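Local coordinates for protein endo-1,4-b-d-mannanase (Trichoderma reesei, PDB 1QNR) that hydrolyses internal beta-1,4-mannosidic linkages of mannan polysaccharides, as an endo-acting glycoside hydrolase of family 5, at residues 1-6 and 13-18; 18-23 and 301-306; 73-78 and 121-126. One frame throughout, in Å; residues are numbered along the deposited sequence. Where two conformers were deposited one is given.

Interaction 1 (1-6 and 13-18); sequences ASSFVT and NIDGKV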
loop_
_atom_site.group_PDB
_atom_site.type_symbol
_atom_site.label_atom_id
_atom_site.label_comp_id
_atom_site.label_asym_id
_atom_site.label_seq_id
_atom_site.Cartn_x
_atom_site.Cartn_y
_atom_site.Cartn_z
ATOM N N ALA A 1 3.230 23.372 -7.630
ATOM C CA ALA A 1 4.032 23.348 -6.379
ATOM C C ALA A 1 4.321 21.893 -6.003
ATOM O O ALA A 1 3.590 21.000 -6.447
ATOM C CB ALA A 1 3.294 24.008 -5.222
ATOM N N SER A 2 5.360 21.734 -5.206
ATOM C CA SER A 2 5.761 20.425 -4.704
ATOM C C SER A 2 6.206 20.576 -3.243
ATOM O O SER A 2 7.169 21.334 -3.002
ATOM C CB SER A 2 6.907 19.801 -5.506
ATOM O OG SER A 2 7.044 18.428 -5.117
ATOM N N SER A 3 5.463 19.987 -2.297
ATOM C CA SER A 3 5.834 20.156 -0.862
ATOM C C SER A 3 5.732 18.806 -0.156
ATOM O O SER A 3 5.191 17.948 -0.868
ATOM C CB SER A 3 4.900 21.157 -0.155
ATOM O OG SER A 3 3.552 20.875 -0.451
ATOM N N PHE A 4 6.012 18.658 1.161
ATOM C CA PHE A 4 5.813 17.299 1.707
ATOM C C PHE A 4 4.304 17.097 1.942
ATOM O O PHE A 4 3.558 18.057 2.326
ATOM C CB PHE A 4 6.548 17.114 3.066
ATOM C CG PHE A 4 8.044 17.097 2.990
ATOM C CD1 PHE A 4 8.730 16.145 2.245
ATOM C CD2 PHE A 4 8.796 18.156 3.554
ATOM C CE1 PHE A 4 10.113 16.184 2.142
ATOM C CE2 PHE A 4 10.195 18.141 3.492
ATOM C CZ PHE A 4 10.865 17.164 2.812
ATOM N N VAL A 5 3.794 15.869 1.776
ATOM C CA VAL A 5 2.382 15.556 2.036
ATOM C C VAL A 5 2.154 15.504 3.563
ATOM O O VAL A 5 2.868 14.886 4.343
ATOM C CB VAL A 5 1.952 14.191 1.414
ATOM C CG1 VAL A 5 0.492 13.862 1.828
ATOM C CG2 VAL A 5 2.096 14.174 -0.100
ATOM N N THR A 6 1.132 16.305 3.997
ATOM C CA THR A 6 0.772 16.437 5.423
ATOM C C THR A 6 -0.721 16.220 5.591
ATOM O O THR A 6 -1.480 16.033 4.628
ATOM C CB THR A 6 1.173 17.846 5.980
ATOM O OG1 THR A 6 0.397 18.828 5.235
ATOM C CG2 THR A 6 2.681 18.048 5.905
ATOM N N ASN A 13 -3.269 17.181 2.708
ATOM C CA ASN A 13 -2.798 18.370 1.980
ATOM C C ASN A 13 -1.688 17.916 1.020
ATOM O O ASN A 13 -0.612 17.506 1.451
ATOM C CB ASN A 13 -2.234 19.379 3.031
ATOM C CG ASN A 13 -1.749 20.660 2.417
ATOM O OD1 ASN A 13 -1.371 20.709 1.254
ATOM N ND2 ASN A 13 -1.692 21.787 3.199
ATOM N N ILE A 14 -2.031 17.924 -0.303
ATOM C CA ILE A 14 -1.096 17.436 -1.319
ATOM C C ILE A 14 -0.725 18.645 -2.197
ATOM O O ILE A 14 -1.655 19.248 -2.805
ATOM C CB ILE A 14 -1.784 16.346 -2.196
ATOM C CG1 ILE A 14 -2.313 15.167 -1.310
ATOM C CG2 ILE A 14 -0.875 15.862 -3.336
ATOM C CD1 ILE A 14 -3.169 14.190 -2.134
ATOM N N ASP A 15 0.552 19.022 -2.181
ATOM C CA ASP A 15 1.034 20.189 -2.949
ATOM C C ASP A 15 0.163 21.422 -2.711
ATOM O O ASP A 15 -0.109 22.221 -3.632
ATOM C CB ASP A 15 1.096 19.825 -4.434
ATOM C CG ASP A 15 2.191 18.780 -4.718
ATOM O OD1 ASP A 15 3.116 18.655 -3.899
ATOM O OD2 ASP A 15 2.095 18.124 -5.761
ATOM N N GLY A 16 -0.192 21.608 -1.421
ATOM C CA GLY A 16 -0.908 22.845 -1.025
ATOM C C GLY A 16 -2.386 22.780 -1.133
ATOM O O GLY A 16 -3.142 23.705 -0.761
ATOM N N LYS A 17 -2.971 21.743 -1.737
ATOM C CA LYS A 17 -4.372 21.561 -1.922
ATOM C C LYS A 17 -4.958 20.572 -0.916
ATOM O O LYS A 17 -4.515 19.407 -0.907
ATOM C CB LYS A 17 -4.668 21.066 -3.378
ATOM C CG LYS A 17 -4.174 22.232 -4.305
ATOM C CD LYS A 17 -5.300 23.267 -4.329
ATOM C CE LYS A 17 -4.912 24.676 -4.775
ATOM N NZ LYS A 17 -6.179 25.503 -4.713
ATOM N N VAL A 18 -5.892 21.021 -0.101
ATOM C CA VAL A 18 -6.531 20.213 0.917
ATOM C C VAL A 18 -7.847 19.704 0.367
ATOM O O VAL A 18 -8.756 20.387 -0.129
ATOM C CB VAL A 18 -6.791 21.041 2.208
ATOM C CG1 VAL A 18 -7.512 20.201 3.239
ATOM C CG2 VAL A 18 -5.430 21.533 2.729
HETATM O O HOH W 1 2.386 17.609 -0.652
HETATM O O HOH W 2 1.484 19.914 0.851
HETATM O O HOH W 3 -0.890 20.873 6.370
#
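Ala1 lies against Asp15, its carbonyl O 3.1 Å from Asp15 CG, so two acceptor groups sit close together without a bond. Lys105 forms a salt bridge with Asp15 OD1, which probably eases the crowding of acceptors. Ser2 passes the same carboxylate by its CA, while its OG bonds to Thr159. At Ser3 the backbone N donates to Asp15 OD1 (3.1 Å), meeting it on the anti side, 26° out of the carboxylate plane; Asp15 chi1 of -68° sets the carboxyl group anti to its own carbonyl carbon and lets it reach the incoming chain. Ser3 O is joined through a water to Asp15 N. These bonds tie residues 1-6 to a beta-hairpin whose type I' turn runs from Ile14 to Lys17, with glycine at Gly16, where a CB would jam against the preceding carbonyl. Beyond Phe4, Val5 turns CG1 to Ile14 CG1 (4.4 Å), an apolar touch backed by Phe162. Thr6 then pairs antiparallel with Asn13: Asn13 N gives a nearly straight bond to Thr6 O (2.9 Å, 177°), the return bond is weak, and the side chains run side by side.

Interaction 2 (18-23 and 301-306); sequences VGYFAG and GGDMFW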
loop_
_atom_site.group_PDB
_atom_site.type_symbol
_atom_site.label_atom_id
_atom_site.label_comp_id
_atom_site.label_asym_id
_atom_site.label_seq_id
_atom_site.Cartn_x
_atom_site.Cartn_y
_atom_site.Cartn_z
ATOM N N VAL A 18 -5.892 21.021 -0.101
ATOM C CA VAL A 18 -6.531 20.213 0.917
ATOM C C VAL A 18 -7.847 19.704 0.367
ATOM O O VAL A 18 -8.756 20.387 -0.129
ATOM C CB VAL A 18 -6.791 21.041 2.208
ATOM C CG1 VAL A 18 -7.512 20.201 3.239
ATOM C CG2 VAL A 18 -5.430 21.533 2.729
ATOM N N GLY A 19 -8.004 18.359 0.398
ATOM C CA GLY A 19 -9.248 17.759 -0.086
ATOM C C GLY A 19 -9.091 16.248 -0.471
ATOM O O GLY A 19 -7.975 15.738 -0.463
ATOM N N TYR A 20 -10.213 15.614 -0.706
ATOM C CA TYR A 20 -10.254 14.178 -1.079
ATOM C C TYR A 20 -9.433 13.887 -2.337
ATOM O O TYR A 20 -9.412 14.696 -3.270
ATOM C CB TYR A 20 -11.732 13.848 -1.365
ATOM C CG TYR A 20 -11.981 12.320 -1.466
ATOM C CD1 TYR A 20 -11.870 11.625 -2.661
ATOM C CD2 TYR A 20 -12.383 11.631 -0.310
ATOM C CE1 TYR A 20 -12.129 10.237 -2.745
ATOM C CE2 TYR A 20 -12.634 10.239 -0.347
ATOM C CZ TYR A 20 -12.501 9.566 -1.549
ATOM O OH TYR A 20 -12.765 8.199 -1.649
ATOM N N PHE A 21 -8.749 12.698 -2.363
ATOM C CA PHE A 21 -7.967 12.325 -3.544
ATOM C C PHE A 21 -8.393 10.953 -4.053
ATOM O O PHE A 21 -8.837 10.069 -3.290
ATOM C CB PHE A 21 -6.447 12.295 -3.237
ATOM C CG PHE A 21 -5.959 11.099 -2.432
ATOM C CD1 PHE A 21 -5.619 9.887 -3.019
ATOM C CD2 PHE A 21 -5.845 11.214 -1.041
ATOM C CE1 PHE A 21 -5.226 8.783 -2.235
ATOM C CE2 PHE A 21 -5.425 10.121 -0.254
ATOM C CZ PHE A 21 -5.070 8.920 -0.850
ATOM N N ALA A 22 -8.210 10.761 -5.368
ATOM C CA ALA A 22 -8.259 9.398 -5.953
ATOM C C ALA A 22 -6.855 8.989 -6.358
ATOM O O ALA A 22 -6.068 9.780 -6.899
ATOM C CB ALA A 22 -9.197 9.303 -7.171
ATOM N N GLY A 23 -6.557 7.684 -6.132
ATOM C CA GLY A 23 -5.261 7.114 -6.568
ATOM C C GLY A 23 -5.445 5.668 -7.100
ATOM O O GLY A 23 -6.584 5.242 -7.321
ATOM N N GLY A 301 -10.257 10.141 3.641
ATOM C CA GLY A 301 -9.375 11.056 2.933
ATOM C C GLY A 301 -9.096 10.753 1.507
ATOM O O GLY A 301 -8.715 11.644 0.711
ATOM N N GLY A 302 -9.310 9.495 1.086
ATOM C CA GLY A 302 -9.134 9.188 -0.393
ATOM C C GLY A 302 -9.331 7.666 -0.567
ATOM O O GLY A 302 -9.534 6.930 0.384
ATOM N N ASP A 303 -9.258 7.248 -1.864
ATOM C CA ASP A 303 -9.417 5.817 -2.217
ATOM C C ASP A 303 -8.547 5.435 -3.420
ATOM O O ASP A 303 -8.172 6.306 -4.227
ATOM C CB ASP A 303 -10.892 5.433 -2.538
ATOM C CG ASP A 303 -11.334 6.030 -3.900
ATOM O OD1 ASP A 303 -11.124 5.394 -4.952
ATOM O OD2 ASP A 303 -11.943 7.127 -3.869
ATOM N N MET A 304 -8.114 4.141 -3.437
ATOM C CA MET A 304 -7.178 3.631 -4.488
ATOM C C MET A 304 -7.641 2.265 -4.908
ATOM O O MET A 304 -7.523 1.254 -4.169
ATOM C CB MET A 304 -5.735 3.535 -3.896
ATOM C CG MET A 304 -5.327 4.897 -3.287
ATOM S SD MET A 304 -3.773 4.947 -2.363
ATOM C CE MET A 304 -2.664 4.737 -3.713
ATOM N N PHE A 305 -8.152 2.124 -6.143
ATOM C CA PHE A 305 -8.590 0.814 -6.623
ATOM C C PHE A 305 -7.402 -0.124 -6.863
ATOM O O PHE A 305 -6.269 0.316 -7.168
ATOM C CB PHE A 305 -9.456 0.928 -7.900
ATOM C CG PHE A 305 -8.772 1.523 -9.132
ATOM C CD1 PHE A 305 -8.667 2.891 -9.318
ATOM C CD2 PHE A 305 -8.147 0.674 -10.052
ATOM C CE1 PHE A 305 -8.102 3.407 -10.488
ATOM C CE2 PHE A 305 -7.540 1.226 -11.219
ATOM C CZ PHE A 305 -7.479 2.583 -11.402
ATOM N N TRP A 306 -7.676 -1.452 -6.729
ATOM C CA TRP A 306 -6.726 -2.484 -7.168
ATOM C C TRP A 306 -7.220 -3.026 -8.493
ATOM O O TRP A 306 -8.356 -3.631 -8.507
ATOM C CB TRP A 306 -6.618 -3.623 -6.089
ATOM C CG TRP A 306 -5.607 -4.663 -6.538
ATOM C CD1 TRP A 306 -5.818 -5.717 -7.393
ATOM C CD2 TRP A 306 -4.220 -4.760 -6.138
ATOM N NE1 TRP A 306 -4.652 -6.433 -7.573
ATOM C CE2 TRP A 306 -3.639 -5.874 -6.788
ATOM C CE3 TRP A 306 -3.422 -3.997 -5.258
ATOM C CZ2 TRP A 306 -2.316 -6.235 -6.654
ATOM C CZ3 TRP A 306 -2.082 -4.408 -5.050
ATOM C CH2 TRP A 306 -1.515 -5.501 -5.746
HETATM O O HOH W 4 -7.917 14.062 1.756
HETATM O O HOH W 5 -9.465 5.552 -7.218
#
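Tyr20 lays one face of its ring over Gly302 and points its hydroxyl at Asp303. Gly302 CA stands 3.7 Å from the ring centroid, a CH-pi contact, and OH donates to Asp303 OD2 at 2.6 Å, on the anti lone pair and in the ring plane, with ring and carboxylate turned 43° apart. Chi1 of -168° carries the ring over Gly302, its hydroxyl reaching Asp303 and also bonding to Ser294 OG. Asp303 OD2 is also hydrogen-bonded to His339 NE2, and OD1 to Tyr277 OH, so this buried carboxylate is gripped at both oxygens. A phenylalanine in place of Tyr20 would probably still cover Gly302 but leave Asp303 OD2 and Ser294 OG without this hydroxyl. The parallel pairing of strands 21-25 and 300-309 closes the TIM barrel, first strand against last, through bonds such as Gly23 N to Asp303 O (2.9 Å). Phe21, chi1 75°, swings its ring across the neighbouring strand, its centroid 3.9 Å from Gly302 CA. A CB on Gly302 would clash with Phe21 CE2, and a CB on Gly23 would crowd Met304 CG, hence the glycines. Met304 SD lies at the Phe21 ring edge, 5.4 Å from the centroid, a Met-aromatic contact.

Interaction 3 (73-78 and 121-126); sequences QKLSAT and NAYVNA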
loop_
_atom_site.group_PDB
_atom_site.type_symbol
_atom_site.label_atom_id
_atom_site.label_comp_id
_atom_site.label_asym_id
_atom_site.label_seq_id
_atom_site.Cartn_x
_atom_site.Cartn_y
_atom_site.Cartn_z
ATOM N N GLN A 73 16.670 -7.553 -2.145
ATOM C CA GLN A 73 17.371 -8.067 -0.943
ATOM C C GLN A 73 17.445 -9.599 -1.014
ATOM O O GLN A 73 16.416 -10.242 -1.352
ATOM C CB GLN A 73 16.551 -7.591 0.300
ATOM C CG GLN A 73 17.174 -8.096 1.630
ATOM C CD GLN A 73 16.499 -7.550 2.849
ATOM O OE1 GLN A 73 17.104 -7.090 3.845
ATOM N NE2 GLN A 73 15.127 -7.595 2.946
ATOM N N LYS A 74 18.640 -10.144 -0.640
ATOM C CA LYS A 74 18.816 -11.610 -0.538
ATOM C C LYS A 74 18.945 -11.920 0.953
ATOM O O LYS A 74 19.798 -11.340 1.651
ATOM C CB LYS A 74 20.094 -12.011 -1.298
ATOM C CG LYS A 74 20.377 -13.518 -1.005
ATOM C CD LYS A 74 21.622 -14.036 -1.740
ATOM C CE LYS A 74 21.982 -15.412 -1.155
ATOM N NZ LYS A 74 23.335 -15.892 -1.622
ATOM N N LEU A 75 18.072 -12.787 1.445
ATOM C CA LEU A 75 17.983 -13.162 2.854
ATOM C C LEU A 75 18.667 -14.505 3.075
ATOM O O LEU A 75 18.249 -15.471 2.467
ATOM C CB LEU A 75 16.504 -13.192 3.306
ATOM C CG LEU A 75 15.873 -11.763 3.224
ATOM C CD1 LEU A 75 14.378 -11.850 3.347
ATOM C CD2 LEU A 75 16.502 -10.848 4.283
ATOM N N SER A 76 19.685 -14.518 3.938
ATOM C CA SER A 76 20.440 -15.777 4.186
ATOM C C SER A 76 20.857 -15.785 5.668
ATOM O O SER A 76 21.347 -14.786 6.232
ATOM C CB SER A 76 21.717 -15.630 3.290
ATOM O OG SER A 76 22.693 -16.543 3.671
ATOM N N ALA A 77 20.945 -17.045 6.175
ATOM C CA ALA A 77 21.428 -17.266 7.546
ATOM C C ALA A 77 22.895 -16.876 7.713
ATOM O O ALA A 77 23.288 -16.651 8.875
ATOM C CB ALA A 77 21.408 -18.800 7.764
ATOM N N THR A 78 23.678 -16.832 6.650
ATOM C CA THR A 78 25.101 -16.498 6.803
ATOM C C THR A 78 25.503 -15.146 6.294
ATOM O O THR A 78 26.677 -14.876 6.077
ATOM C CB THR A 78 25.966 -17.601 6.166
ATOM O OG1 THR A 78 25.722 -17.684 4.754
ATOM C CG2 THR A 78 25.671 -18.929 6.863
ATOM N N ASN A 121 7.643 -15.179 4.406
ATOM C CA ASN A 121 8.179 -16.541 4.162
ATOM C C ASN A 121 9.636 -16.531 3.768
ATOM O O ASN A 121 10.399 -17.444 4.212
ATOM C CB ASN A 121 7.328 -17.261 3.079
ATOM C CG ASN A 121 7.806 -18.691 2.824
ATOM O OD1 ASN A 121 8.301 -19.039 1.738
ATOM N ND2 ASN A 121 7.540 -19.471 3.828
ATOM N N ALA A 122 10.144 -15.547 3.017
ATOM C CA ALA A 122 11.581 -15.509 2.666
ATOM C C ALA A 122 12.389 -15.250 3.945
ATOM O O ALA A 122 13.534 -15.787 4.094
ATOM C CB ALA A 122 11.819 -14.424 1.617
ATOM N N TYR A 123 11.937 -14.418 4.906
ATOM C CA TYR A 123 12.616 -14.274 6.206
ATOM C C TYR A 123 12.560 -15.570 6.988
ATOM O O TYR A 123 13.611 -15.924 7.608
ATOM C CB TYR A 123 11.962 -13.107 6.950
ATOM C CG TYR A 123 12.246 -11.704 6.503
ATOM C CD1 TYR A 123 11.509 -11.134 5.457
ATOM C CD2 TYR A 123 13.251 -10.898 7.109
ATOM C CE1 TYR A 123 11.754 -9.833 5.017
ATOM C CE2 TYR A 123 13.513 -9.594 6.695
ATOM C CZ TYR A 123 12.727 -9.069 5.669
ATOM O OH TYR A 123 12.987 -7.762 5.271
ATOM N N VAL A 124 11.433 -16.293 7.025
ATOM C CA VAL A 124 11.371 -17.571 7.760
ATOM C C VAL A 124 12.366 -18.568 7.161
ATOM O O VAL A 124 13.073 -19.279 7.927
ATOM C CB VAL A 124 9.921 -18.140 7.650
ATOM C CG1 VAL A 124 9.835 -19.596 8.127
ATOM C CG2 VAL A 124 8.988 -17.219 8.448
ATOM N N ASN A 125 12.528 -18.627 5.866
ATOM C CA ASN A 125 13.516 -19.571 5.270
ATOM C C ASN A 125 14.948 -19.252 5.756
ATOM O O ASN A 125 15.749 -20.209 5.934
ATOM C CB ASN A 125 13.501 -19.441 3.719
ATOM C CG ASN A 125 12.297 -20.066 3.054
ATOM O OD1 ASN A 125 11.606 -20.909 3.656
ATOM N ND2 ASN A 125 12.017 -19.654 1.814
ATOM N N ALA A 126 15.301 -17.970 5.937
ATOM C CA ALA A 126 16.648 -17.614 6.331
ATOM C C ALA A 126 16.849 -17.666 7.845
ATOM O O ALA A 126 17.964 -18.013 8.283
ATOM C CB ALA A 126 16.971 -16.168 5.914
#
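Leu75 presses its CD1 methyl squarely onto one face of the Tyr123 ring, 3.6 Å from the centroid and only 11° off the ring normal, a CH-pi contact over the centre of the ring. The same methyl also meets Ala122 CB at 4.0 Å, so one leucine branch fills the corner between two successive residues of helix 119-127. Leu75 chi1 of -64° sets CG anti to the carbonyl carbon and brings both branches onto the ring. One turn further along, Ala126 brings its CB to 3.7 Å from Leu75 C and equally near Ser76 N; a methyl is small enough for the backbone of residues 75-76 to lie almost directly on the helix. Ala77 CB rests on the carbonyl O of Ala126, at the end of the contact.

At the far end of the ring, Gln73 NE2 donates to Tyr123 OH (3.2 Å, 143°), its amide plane standing nearly perpendicular to the ring. Gln73 reaches there as an extended chain from strand 73-74, and its amide is fixed from outside: NE2 also bonds to Asp60 OD1, its stronger partner, and OE1 accepts from Gln143 NE2 of helix 138-155. Trp134 meets the Tyr123 ring edge-to-face. In the second shell Asn62 ND2 donates to both Leu75 O and Ala122 O, joining strand-end backbone to helix backbone.

This pairing of an excursion of the barrel with a helix therefore rests chiefly on apolar shape, while the amide, set by Asp60 and Gln143, offers an N-H that probably helps hold the Tyr123 hydroxyl, and so the ring, in place against Leu75.

Interaction 2 is the core contact, with none of its touching residues exposed, whereas interaction 1 lies at the surface and interaction 3 is partly buried. The first two are neighbours: they share Val18, and Ile14 CD1 packs on Phe21 CB at 3.9 Å, so the N-terminal hairpin sits against the strand that closes the barrel. Interaction 3 lies across the chain's centre, its nearest atoms about 17 Å from those of interaction 2, and joins a short outlying strand and the loop after it to a helix. Chemistry follows place: waters and a carboxylate bind 1-6 to its hairpin, strand hydrogen bonds and glycine-aromatic packing hold 18-23 to 301-306, and mainly side-chain packing joins 73-78 to 121-126.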